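PDB 5LHJ: leucine aminopeptidase 2, chloroplastic from Streptomyces sp. BC16019, which acts as a manganese-binding M17-family metalloaminopeptidase in bottromycin maturation, probably removing unsubstituted N-terminal amino acids from peptides. Local coordinates for residues A[415-418]-A[419-422]. Residues are numbered along the deposited sequence; the frame is centred on the assembly and turned at random.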
loop_
_atom_site.group_PDB
_atom_site.type_symbol
_atom_site.label_atom_id
_atom_site.label_comp_id
_atom_site.label_asym_id
_atom_site.label_seq_id
_atom_site.Cartn_x
_atom_site.Cartn_y
_atom_site.Cartn_z
ATOM N N PRO A 415 -11.454 -28.240 -9.653
ATOM C CA PRO A 415 -12.760 -28.754 -9.242
ATOM C C PRO A 415 -13.832 -27.687 -9.079
ATOM O O PRO A 415 -13.566 -26.573 -8.598
ATOM C CB PRO A 415 -12.455 -29.399 -7.881
ATOM C CG PRO A 415 -11.346 -28.567 -7.339
ATOM C CD PRO A 415 -10.493 -28.273 -8.538
ATOM N N LEU A 416 -15.054 -28.048 -9.456
ATOM C CA LEU A 416 -16.232 -27.231 -9.160
ATOM C C LEU A 416 -16.651 -27.520 -7.715
ATOM O O LEU A 416 -17.595 -28.265 -7.469
ATOM C CB LEU A 416 -17.357 -27.538 -10.155
ATOM C CG LEU A 416 -17.065 -27.057 -11.590
ATOM C CD1 LEU A 416 -17.878 -27.826 -12.621
ATOM C CD2 LEU A 416 -17.340 -25.564 -11.729
ATOM N N LEU A 417 -15.947 -26.907 -6.764
ATOM C CA LEU A 417 -16.100 -27.219 -5.347
ATOM C C LEU A 417 -17.443 -26.753 -4.802
ATOM O O LEU A 417 -17.718 -25.559 -4.747
ATOM C CB LEU A 417 -14.983 -26.572 -4.528
ATOM C CG LEU A 417 -13.558 -27.063 -4.802
ATOM C CD1 LEU A 417 -12.520 -26.182 -4.141
ATOM C CD2 LEU A 417 -13.353 -28.515 -4.397
ATOM N N ALA A 418 -18.273 -27.703 -4.381
ATOM C CA ALA A 418 -19.601 -27.363 -3.846
ATOM C C ALA A 418 -19.529 -26.398 -2.657
ATOM O O ALA A 418 -20.359 -25.498 -2.539
ATOM C CB ALA A 418 -20.358 -28.622 -3.464
ATOM N N HIS A 419 -18.513 -26.546 -1.811
ATOM C CA HIS A 419 -18.366 -25.664 -0.653
ATOM C C HIS A 419 -17.989 -24.212 -0.992
ATOM O O HIS A 419 -18.131 -23.329 -0.148
ATOM C CB HIS A 419 -17.423 -26.259 0.400
ATOM C CG HIS A 419 -16.006 -26.428 -0.050
ATOM N ND1 HIS A 419 -15.451 -27.664 -0.316
ATOM C CD2 HIS A 419 -15.017 -25.524 -0.243
ATOM C CE1 HIS A 419 -14.185 -27.508 -0.655
ATOM N NE2 HIS A 419 -13.899 -26.218 -0.621
ATOM N N GLU A 420 -17.544 -23.944 -2.222
ATOM C CA GLU A 420 -17.323 -22.552 -2.637
ATOM C C GLU A 420 -18.593 -21.822 -3.067
ATOM O O GLU A 420 -18.576 -20.590 -3.211
ATOM C CB GLU A 420 -16.247 -22.471 -3.725
ATOM C CG GLU A 420 -14.843 -22.690 -3.182
ATOM C CD GLU A 420 -14.393 -21.604 -2.207
ATOM O OE1 GLU A 420 -14.739 -20.425 -2.391
ATOM O OE2 GLU A 420 -13.694 -21.929 -1.234
ATOM N N ARG A 421 -19.696 -22.545 -3.260
ATOM C CA ARG A 421 -20.962 -21.898 -3.624
ATOM C C ARG A 421 -21.460 -20.966 -2.527
ATOM O O ARG A 421 -22.152 -19.993 -2.819
ATOM C CB ARG A 421 -22.050 -22.914 -3.996
ATOM C CG ARG A 421 -21.756 -23.617 -5.301
ATOM C CD ARG A 421 -22.943 -24.395 -5.853
ATOM N NE ARG A 421 -22.823 -24.487 -7.307
ATOM C CZ ARG A 421 -23.107 -23.507 -8.173
ATOM N NH1 ARG A 421 -23.575 -22.324 -7.757
ATOM N NH2 ARG A 421 -22.920 -23.716 -9.471
ATOM N N ARG A 422 -21.084 -21.217 -1.274
ATOM C CA ARG A 422 -21.472 -20.309 -0.206
ATOM C C ARG A 422 -20.899 -18.901 -0.411
ATOM O O ARG A 422 -21.470 -17.925 0.078
ATOM C CB ARG A 422 -21.049 -20.839 1.154
ATOM C CG ARG A 422 -19.574 -20.755 1.409
ATOM C CD ARG A 422 -19.197 -21.594 2.623
ATOM N NE ARG A 422 -18.003 -21.032 3.215
ATOM C CZ ARG A 422 -16.768 -21.165 2.743
ATOM N NH1 ARG A 422 -16.480 -21.886 1.653
ATOM N NH2 ARG A 422 -15.795 -20.564 3.387
HETATM O O HOH W 1 -21.468 -23.988 -0.374
#
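Leu417 and His419, two residues apart where the loop after strand 410-413 enters a helical turn, lie side by side and point the same way. CB of Leu417 sits over one face of the imidazole, 4.2 Å from the ring centroid of His419 and offset toward the rim, a CH-pi contact only 15° off the ring normal. The methyl CD1 of Leu417 reaches NE2 of His419 at 3.8 Å, and CD2 meets CE1. The ring comes back over the leucine because His419 places CG between its backbone N and carbonyl carbon (chi1 64°), and a flat imidazole suits this spot by offering the branched side chain a face. Shortening His419 to an alanine would probably take the flat partner from Leu417 CB and weaken the fit against Thr386 of the second subunit.

Backbone hydrogen bonds wind the turn. Glu420 N donates to Leu417 O at 3.0 Å and Arg421 N to Ala418 O at 3.1 Å. Water 1 bridges Ala418 O, to which it donates, and Arg422 N, weakly, so Ala418 contributes here chiefly through its carbonyl.

Among the charged side chains, Arg422, its CG turned by chi1 of 73°, lies back along the turn so that NH1 donates to His419 O at 2.8 Å, that oxygen lying in the guanidinium plane. Long, extended Arg421 instead reaches helix 440-449 and forms a salt bridge with Asp450, while OE1 of buried Glu420 accepts hydrogen bonds from Asn423 and Gln443.

The two i to i+3 bonds and the backbone angles are characteristic of overlapping type I turns, 417-420 and 418-421, within the loop that links strand 410-413 to strand 431-432 in the catalytic domain, packed between helix 440-449 and the second subunit.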